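Local coordinates for putative ABC transporter amino acid-binding protein (Sinorhizobium meliloti, PDB 2Q88), which probably serves as the substrate-binding component of an ABC transporter and holds the compatible solute ectoine in the crystal, at residues 17-20 with 25-28; 99-104 with 133-138; 150-155 with 168-173. All blocks are in the same frame, centred on the assembly; numbering follows the deposited sequence.

Contact 1 of 3, residues 17-20 with 25-28. With 4CS ((4S)-2-methyl-1,4,5,6-tetrahydropyrimidine-4-carboxylic acid), chain F.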
loop_
_atom_site.group_PDB
_atom_site.type_symbol
_atom_site.label_atom_id
_atom_site.label_comp_id
_atom_site.label_asym_id
_atom_site.label_seq_id
_atom_site.Cartn_x
_atom_site.Cartn_y
_atom_site.Cartn_z
ATOM N N ILE A 17 -2.094 -14.279 2.326
ATOM C CA ILE A 17 -1.816 -12.927 1.820
ATOM C C ILE A 17 -1.154 -12.069 2.900
ATOM O O ILE A 17 -1.401 -12.253 4.089
ATOM C CB ILE A 17 -3.103 -12.248 1.241
ATOM C CG1 ILE A 17 -4.180 -12.052 2.325
ATOM C CG2 ILE A 17 -3.642 -13.048 0.022
ATOM C CD1 ILE A 17 -5.473 -11.332 1.876
ATOM N N ALA A 18 -0.313 -11.131 2.482
ATOM C CA ALA A 18 0.334 -10.231 3.421
ATOM C C ALA A 18 -0.352 -8.879 3.335
ATOM O O ALA A 18 -0.562 -8.368 2.232
ATOM C CB ALA A 18 1.810 -10.113 3.105
ATOM N N ILE A 19 -0.717 -8.327 4.501
ATOM C CA ILE A 19 -1.355 -7.008 4.621
ATOM C C ILE A 19 -0.691 -6.186 5.736
ATOM O O ILE A 19 0.109 -6.718 6.497
ATOM C CB ILE A 19 -2.864 -7.150 4.927
ATOM C CG1 ILE A 19 -3.091 -7.724 6.335
ATOM C CG2 ILE A 19 -3.563 -7.993 3.861
ATOM C CD1 ILE A 19 -4.505 -7.480 6.864
ATOM N N ALA A 20 -1.032 -4.897 5.846
ATOM C CA ALA A 20 -0.438 -4.051 6.888
ATOM C C ALA A 20 -1.424 -3.446 7.881
ATOM O O ALA A 20 -0.995 -2.881 8.889
ATOM C CB ALA A 20 0.408 -2.949 6.269
ATOM N N PHE A 25 -6.757 0.721 2.285
ATOM C CA PHE A 25 -6.051 -0.321 1.539
ATOM C C PHE A 25 -6.303 -1.711 2.136
ATOM O O PHE A 25 -6.599 -2.652 1.401
ATOM C CB PHE A 25 -4.555 -0.040 1.501
ATOM C CG PHE A 25 -4.190 1.206 0.736
ATOM C CD1 PHE A 25 -4.227 2.449 1.348
ATOM C CD2 PHE A 25 -3.788 1.127 -0.597
ATOM C CE1 PHE A 25 -3.875 3.617 0.640
ATOM C CE2 PHE A 25 -3.427 2.280 -1.309
ATOM C CZ PHE A 25 -3.473 3.523 -0.687
ATOM N N THR A 26 -6.173 -1.824 3.459
ATOM C CA THR A 26 -6.377 -3.089 4.187
ATOM C C THR A 26 -6.974 -2.738 5.530
ATOM O O THR A 26 -6.700 -1.669 6.076
ATOM C CB THR A 26 -5.051 -3.845 4.442
ATOM O OG1 THR A 26 -4.133 -2.978 5.112
ATOM C CG2 THR A 26 -4.329 -4.222 3.131
ATOM N N ALA A 27 -7.784 -3.632 6.081
ATOM C CA ALA A 27 -8.410 -3.394 7.377
ATOM C C ALA A 27 -8.745 -4.747 7.972
ATOM O O ALA A 27 -8.946 -5.702 7.234
ATOM C CB ALA A 27 -9.679 -2.568 7.217
ATOM N N VAL A 28 -8.792 -4.826 9.297
ATOM C CA VAL A 28 -9.218 -6.052 9.971
ATOM C C VAL A 28 -10.362 -5.729 10.934
ATOM O O VAL A 28 -10.240 -4.851 11.781
ATOM C CB VAL A 28 -8.050 -6.740 10.716
ATOM C CG1 VAL A 28 -8.507 -8.065 11.350
ATOM C CG2 VAL A 28 -6.864 -6.975 9.758
HETATM O O 4CS F . 5.384 1.436 0.445
HETATM C C 4CS F . 4.205 1.380 0.097
HETATM O OXT 4CS F . 3.870 0.643 -0.838
HETATM C CA 4CS F . 3.162 2.241 0.798
HETATM C CB 4CS F . 3.373 2.332 2.297
HETATM C CAD 4CS F . 2.313 3.252 2.911
HETATM N NAG 4CS F . 0.959 2.759 2.546
HETATM C CAI 4CS F . 0.741 2.037 1.363
HETATM C CAA 4CS F . -0.666 1.523 1.012
HETATM N N 4CS F . 1.807 1.744 0.501
#

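Contact 2 of 3, residues 99-104 with 133-138. With 4CS ((4S)-2-methyl-1,4,5,6-tetrahydropyrimidine-4-carboxylic acid), chain F.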
loop_
_atom_site.group_PDB
_atom_site.type_symbol
_atom_site.label_atom_id
_atom_site.label_comp_id
_atom_site.label_asym_id
_atom_site.label_seq_id
_atom_site.Cartn_x
_atom_site.Cartn_y
_atom_site.Cartn_z
ATOM N N ASP A 99 -2.788 5.900 -5.740
ATOM C CA ASP A 99 -2.922 7.021 -4.807
ATOM C C ASP A 99 -1.704 7.929 -4.789
ATOM O O ASP A 99 -0.587 7.511 -5.117
ATOM C CB ASP A 99 -3.208 6.535 -3.378
ATOM C CG ASP A 99 -4.088 7.516 -2.592
ATOM O OD1 ASP A 99 -4.640 8.466 -3.190
ATOM O OD2 ASP A 99 -4.297 7.423 -1.373
ATOM N N ALA A 100 -1.946 9.172 -4.390
ATOM C CA ALA A 100 -0.899 10.150 -4.152
ATOM C C ALA A 100 -0.477 10.060 -2.680
ATOM O O ALA A 100 -1.113 9.359 -1.893
ATOM C CB ALA A 100 -1.426 11.527 -4.473
ATOM N N GLU A 101 0.584 10.782 -2.313
ATOM C CA GLU A 101 1.088 10.792 -0.943
ATOM C C GLU A 101 0.591 12.039 -0.223
ATOM O O GLU A 101 0.385 13.086 -0.850
ATOM C CB GLU A 101 2.629 10.760 -0.913
ATOM C CG GLU A 101 3.277 9.608 -1.677
ATOM C CD GLU A 101 3.288 8.316 -0.873
ATOM O OE1 GLU A 101 2.393 8.140 -0.015
ATOM O OE2 GLU A 101 4.201 7.488 -1.073
ATOM N N ALA A 102 0.401 11.922 1.087
ATOM C CA ALA A 102 -0.069 13.035 1.908
ATOM C C ALA A 102 0.781 13.218 3.170
ATOM O O ALA A 102 1.564 12.341 3.526
ATOM C CB ALA A 102 -1.543 12.853 2.271
ATOM N N PHE A 103 0.628 14.377 3.818
ATOM C CA PHE A 103 1.199 14.659 5.135
ATOM C C PHE A 103 0.085 14.939 6.128
ATOM O O PHE A 103 -0.878 15.646 5.796
ATOM C CB PHE A 103 2.022 15.946 5.114
ATOM C CG PHE A 103 3.341 15.851 4.407
ATOM C CD1 PHE A 103 3.949 14.637 4.141
ATOM C CD2 PHE A 103 4.016 17.026 4.073
ATOM C CE1 PHE A 103 5.215 14.593 3.496
ATOM C CE2 PHE A 103 5.252 16.988 3.451
ATOM C CZ PHE A 103 5.846 15.769 3.155
ATOM N N ALA A 104 0.247 14.419 7.342
ATOM C CA ALA A 104 -0.505 14.863 8.508
ATOM C C ALA A 104 0.446 15.766 9.292
ATOM O O ALA A 104 1.574 15.378 9.593
ATOM C CB ALA A 104 -0.934 13.671 9.347
ATOM N N GLY A 133 8.573 1.618 3.520
ATOM C CA GLY A 133 7.511 2.193 2.703
ATOM C C GLY A 133 7.988 3.227 1.700
ATOM O O GLY A 133 9.095 3.754 1.820
ATOM N N THR A 134 7.142 3.533 0.716
ATOM C CA THR A 134 7.476 4.553 -0.286
ATOM C C THR A 134 7.751 5.914 0.321
ATOM O O THR A 134 8.616 6.636 -0.173
ATOM C CB THR A 134 6.372 4.705 -1.354
ATOM O OG1 THR A 134 5.087 4.762 -0.716
ATOM C CG2 THR A 134 6.305 3.472 -2.250
ATOM N N GLU A 135 7.005 6.294 1.362
ATOM C CA GLU A 135 7.199 7.622 1.971
ATOM C C GLU A 135 8.567 7.734 2.606
ATOM O O GLU A 135 9.241 8.753 2.458
ATOM C CB GLU A 135 6.136 7.932 3.026
ATOM C CG GLU A 135 4.729 7.916 2.475
ATOM C CD GLU A 135 4.197 6.508 2.329
ATOM O OE1 GLU A 135 4.791 5.590 2.929
ATOM O OE2 GLU A 135 3.194 6.325 1.610
ATOM N N GLU A 136 8.971 6.685 3.319
ATOM C CA GLU A 136 10.292 6.646 3.935
ATOM C C GLU A 136 11.395 6.833 2.890
ATOM O O GLU A 136 12.315 7.638 3.085
ATOM C CB GLU A 136 10.483 5.338 4.707
ATOM C CG GLU A 136 11.836 5.200 5.384
ATOM C CD GLU A 136 12.094 3.800 5.899
ATOM O OE1 GLU A 136 12.427 3.671 7.098
ATOM O OE2 GLU A 136 11.976 2.831 5.109
ATOM N N LYS A 137 11.298 6.097 1.781
ATOM C CA LYS A 137 12.276 6.213 0.691
ATOM C C LYS A 137 12.278 7.611 0.058
ATOM O O LYS A 137 13.336 8.147 -0.252
ATOM C CB LYS A 137 12.047 5.129 -0.373
ATOM C CG LYS A 137 13.101 5.102 -1.496
ATOM C CD LYS A 137 14.473 4.640 -1.008
ATOM C CE LYS A 137 15.515 4.704 -2.132
ATOM N NZ LYS A 137 16.827 4.161 -1.702
ATOM N N LEU A 138 11.100 8.201 -0.125
ATOM C CA LEU A 138 11.013 9.564 -0.671
ATOM C C LEU A 138 11.671 10.594 0.235
ATOM O O LEU A 138 12.301 11.541 -0.256
ATOM C CB LEU A 138 9.559 9.968 -0.947
ATOM C CG LEU A 138 8.839 9.243 -2.083
ATOM C CD1 LEU A 138 7.352 9.554 -2.047
ATOM C CD2 LEU A 138 9.451 9.578 -3.452
HETATM O O 4CS F . 5.384 1.436 0.445
HETATM C C 4CS F . 4.205 1.380 0.097
HETATM O OXT 4CS F . 3.870 0.643 -0.838
HETATM C CA 4CS F . 3.162 2.241 0.798
HETATM C CB 4CS F . 3.373 2.332 2.297
HETATM C CAD 4CS F . 2.313 3.252 2.911
HETATM N NAG 4CS F . 0.959 2.759 2.546
HETATM C CAI 4CS F . 0.741 2.037 1.363
HETATM C CAA 4CS F . -0.666 1.523 1.012
HETATM N N 4CS F . 1.807 1.744 0.501
#

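Contact 3 of 3, residues 150-155 with 168-173. With 4CS ((4S)-2-methyl-1,4,5,6-tetrahydropyrimidine-4-carboxylic acid), chain F.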
loop_
_atom_site.group_PDB
_atom_site.type_symbol
_atom_site.label_atom_id
_atom_site.label_comp_id
_atom_site.label_asym_id
_atom_site.label_seq_id
_atom_site.Cartn_x
_atom_site.Cartn_y
_atom_site.Cartn_z
ATOM N N ILE A 150 11.604 8.678 10.882
ATOM C CA ILE A 150 11.266 7.902 12.058
ATOM C C ILE A 150 10.276 6.808 11.678
ATOM O O ILE A 150 9.205 7.090 11.155
ATOM C CB ILE A 150 10.639 8.832 13.141
ATOM C CG1 ILE A 150 11.534 10.055 13.446
ATOM C CG2 ILE A 150 10.211 8.043 14.389
ATOM C CD1 ILE A 150 12.989 9.747 13.834
ATOM N N VAL A 151 10.638 5.556 11.920
ATOM C CA VAL A 151 9.738 4.457 11.569
ATOM C C VAL A 151 8.497 4.518 12.462
ATOM O O VAL A 151 8.616 4.698 13.676
ATOM C CB VAL A 151 10.441 3.099 11.693
ATOM C CG1 VAL A 151 9.476 1.951 11.416
ATOM C CG2 VAL A 151 11.667 3.036 10.740
ATOM N N VAL A 152 7.317 4.377 11.856
ATOM C CA VAL A 152 6.034 4.351 12.580
ATOM C C VAL A 152 5.303 3.054 12.199
ATOM O O VAL A 152 5.033 2.843 11.016
ATOM C CB VAL A 152 5.166 5.601 12.219
ATOM C CG1 VAL A 152 3.747 5.485 12.787
ATOM C CG2 VAL A 152 5.818 6.864 12.733
ATOM N N PRO A 153 4.983 2.194 13.177
ATOM C CA PRO A 153 4.343 0.899 12.897
ATOM C C PRO A 153 2.954 0.980 12.247
ATOM O O PRO A 153 2.638 0.169 11.366
ATOM C CB PRO A 153 4.247 0.242 14.284
ATOM C CG PRO A 153 4.324 1.352 15.243
ATOM C CD PRO A 153 5.187 2.399 14.619
ATOM N N ASP A 154 2.126 1.926 12.678
ATOM C CA ASP A 154 0.772 2.054 12.119
ATOM C C ASP A 154 0.196 3.462 12.266
ATOM O O ASP A 154 0.790 4.319 12.916
ATOM C CB ASP A 154 -0.158 1.031 12.766
ATOM C CG ASP A 154 -0.104 1.082 14.282
ATOM O OD1 ASP A 154 -0.587 2.074 14.860
ATOM O OD2 ASP A 154 0.404 0.172 14.972
ATOM N N GLY A 155 -0.976 3.679 11.672
ATOM C CA GLY A 155 -1.577 5.003 11.614
ATOM C C GLY A 155 -1.911 5.633 12.953
ATOM O O GLY A 155 -1.652 6.810 13.169
ATOM N N ASP A 168 7.153 15.814 13.415
ATOM C CA ASP A 168 6.520 17.038 12.901
ATOM C C ASP A 168 5.545 16.781 11.751
ATOM O O ASP A 168 4.694 17.618 11.434
ATOM C CB ASP A 168 7.586 18.026 12.462
ATOM C CG ASP A 168 8.492 18.429 13.596
ATOM O OD1 ASP A 168 8.018 19.157 14.501
ATOM O OD2 ASP A 168 9.684 18.060 13.680
ATOM N N VAL A 169 5.690 15.626 11.123
ATOM C CA VAL A 169 4.856 15.252 9.994
ATOM C C VAL A 169 4.741 13.734 9.978
ATOM O O VAL A 169 5.704 13.040 10.281
ATOM C CB VAL A 169 5.435 15.790 8.645
ATOM C CG1 VAL A 169 6.920 15.518 8.519
ATOM C CG2 VAL A 169 4.717 15.192 7.448
ATOM N N TYR A 170 3.568 13.232 9.631
ATOM C CA TYR A 170 3.397 11.800 9.402
ATOM C C TYR A 170 2.892 11.618 7.977
ATOM O O TYR A 170 1.939 12.274 7.559
ATOM C CB TYR A 170 2.422 11.224 10.422
ATOM C CG TYR A 170 2.080 9.746 10.259
ATOM C CD1 TYR A 170 3.072 8.784 10.126
ATOM C CD2 TYR A 170 0.752 9.321 10.273
ATOM C CE1 TYR A 170 2.749 7.423 9.994
ATOM C CE2 TYR A 170 0.422 7.990 10.135
ATOM C CZ TYR A 170 1.415 7.045 9.998
ATOM O OH TYR A 170 1.069 5.715 9.883
ATOM N N SER A 171 3.539 10.743 7.227
ATOM C CA SER A 171 3.230 10.602 5.814
ATOM C C SER A 171 2.703 9.207 5.478
ATOM O O SER A 171 3.322 8.212 5.838
ATOM C CB SER A 171 4.461 10.919 4.972
ATOM O OG SER A 171 4.131 10.939 3.596
ATOM N N LEU A 172 1.547 9.185 4.808
ATOM C CA LEU A 172 0.902 7.988 4.247
ATOM C C LEU A 172 0.228 8.425 2.948
ATOM O O LEU A 172 0.185 9.630 2.659
ATOM C CB LEU A 172 -0.176 7.456 5.201
ATOM C CG LEU A 172 0.232 6.699 6.469
ATOM C CD1 LEU A 172 -0.991 6.191 7.175
ATOM C CD2 LEU A 172 1.177 5.561 6.157
ATOM N N PRO A 173 -0.295 7.485 2.157
ATOM C CA PRO A 173 -1.158 7.834 1.031
ATOM C C PRO A 173 -2.345 8.708 1.440
ATOM O O PRO A 173 -2.866 8.575 2.545
ATOM C CB PRO A 173 -1.631 6.462 0.522
ATOM C CG PRO A 173 -0.508 5.559 0.859
ATOM C CD PRO A 173 -0.092 6.020 2.244
HETATM O O 4CS F . 5.384 1.436 0.445
HETATM C C 4CS F . 4.205 1.380 0.097
HETATM O OXT 4CS F . 3.870 0.643 -0.838
HETATM C CA 4CS F . 3.162 2.241 0.798
HETATM C CB 4CS F . 3.373 2.332 2.297
HETATM C CAD 4CS F . 2.313 3.252 2.911
HETATM N NAG 4CS F . 0.959 2.759 2.546
HETATM C CAI 4CS F . 0.741 2.037 1.363
HETATM C CAA 4CS F . -0.666 1.523 1.012
HETATM N N 4CS F . 1.807 1.744 0.501
HETATM O O HOH W 1 2.914 3.671 9.533
#

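Contact 1 of 3, residues 17-20 with 25-28
Ala-20 N comes no nearer to Thr-26 OG1 than 3.7 Å, and this buried amide finds no partner anywhere in the model. The threonine oxygen is used elsewhere, by the backbone N of Glu-22 in the loop between the two segments. With OG1 lodged between the backbone N and the carbonyl carbon (chi1 55°), the methyl CG2 stands anti to the carbonyl carbon, beside the backbone N. Thr-26 CG2 comes to lie 3.7 Å from Ile-19 CB, and the two side chains meet at a slant. Further along, Ile-19 CD1 meets Val-28 CG2 at 3.8 Å, here nearly at right angles. The extended end of the isoleucine (chi2 162°) carries CD1 to the valine.

Ile-58 of strand 53-58 touches both Ile-19 and Val-28. Pro-39 of helix 37-48 packs against Ile-19 and Thr-26. The contact thus joins the loop leading into the short strand 27-28, and Val-28 of that strand, to the end of strand 14-19, the middle strand of a parallel sheet.

Phe-25 does not touch residues 17-20. It starts the second segment and reaches the bound ectoine. The ligand methyl carbon CAA sits 3.4 Å above the plane of the Phe-25 ring, over its centre, as in a CH-pi contact. Phe-240 meets the same phenylalanine edge-to-face.

Between the segments the fit is almost wholly apolar, and the one polar side-chain atom is spent on the loop. The ectoine methyl is attached to the ring carbon between two nitrogens, where positive charge is expected to spread, so the electron-rich face of Phe-25 probably favours it.

Contact 2 of 3, residues 99-104 with 133-138
Glu-101 OE1 lies only 2.6 Å from Glu-135 OE2, and the two carboxylate planes are turned 74° apart. This is the tight part of the contact. Such a spacing between two buried acids is likely to raise the pKa of one of them. The other oxygen of Glu-101 is also engaged. Thr-134 OG1 donates a 2.9 Å hydrogen bond to Glu-101 OE2 on its syn lone pair. Both glutamate chains bend at chi2 (-81° in Glu-101, 79° in Glu-135), which brings their ends together.

Leu-138 marks the looser side. Its CD1 lies 3.9 Å from Glu-101 OE2, and the leucine is only partly buried. Next to it on the helix, Lys-137 is exposed to solvent.

The tight side borders the ligand. Thr-134 N, at the start of helix 134-141, gives a 2.7 Å hydrogen bond to ectoine O. The helix N-terminus probably helps to stabilise this carboxylate. Glu-135 OE1 lies 3.4 Å from ectoine CAD.

Tyr-116 of helix 116-121 touches Glu-101, Glu-135 and Leu-138. Glu-135 also packs on Ser-171 and Pro-173 of strand 169-173, the antiparallel neighbour of strand 98-106.

Contact 3 of 3, residues 150-155 with 168-173
Val-152 CG1 rests 3.5 Å from Tyr-170 CE1, approaching the ring obliquely. Beyond that carbon the phenol end meets backbone: Tyr-170 OH lies 3.2 Å from Gly-155 CA. The hydroxyl also comes within 3.4 Å of Gly-155 N, but the angle is too poor for a hydrogen bond. Its clear polar partner is a water in the plane of the ring, 2.8 Å from Tyr-170 OH. That water donates a 2.7 Å hydrogen bond to Val-152 O and so ties the two segments together. A phenylalanine in place of Tyr-170 would probably break this bridge, since the water would lose its hydroxyl partner while still facing Val-152 O.

The two segments belong to a beta-alpha-beta crossover. Strand 149-151 leads through helix 155-164 into strand 169-173. Strand 127-129 runs between them in the sheet, parallel to both. Past the end of strand 149-151 the CA atoms of Val-152 and Tyr-170 are 8.5 Å apart. The tyrosine fills that distance because CG stands anti to its backbone N (chi1 177°), and the ring extends from the sheet toward residues 152-155.

The turn into the helix is fixed by Asp-154. This residue is the N-cap, and its OD1 accepts a hydrogen bond from Ser-157 N. On the strand side, Ile-177 and Leu-180 of helix 174-184 pack against Tyr-170, and Ile-177 also touches Leu-172.

At the far end of strand 169-173 the chain reaches the ligand. Pro-173 CD lies 3.4 Å from ectoine NAG, and Leu-172 CD2 is 4.1 Å from ectoine CAD. Glu-22 touches both of these residues, and Glu-135 of helix 134-141 packs against Pro-173.

In the fold
Contact 1 belongs to one lobe of the two-lobed binding protein, contacts 2 and 3 to the other. All three touch ectoine. The centres of contacts 2 and 3 are about 9 Å apart, and contact 1 is about 18 and 17 Å from them. Contacts 2 and 3 share a sheet: Ala-102 N probably hydrogen-bonds to Leu-172 O (2.8 Å), and Ala-104 N to Tyr-170 O (2.7 Å). Phe-25 bridges the lobes, its CE1 lying 3.6 Å from Pro-173 CB and its CZ 4.0 Å from Asp-99 OD2. Glu-22, Phe-81 and Arg-86 add hydrogen bonds to the ligand. Lobes meeting around the solute are consistent with a closed, loaded state.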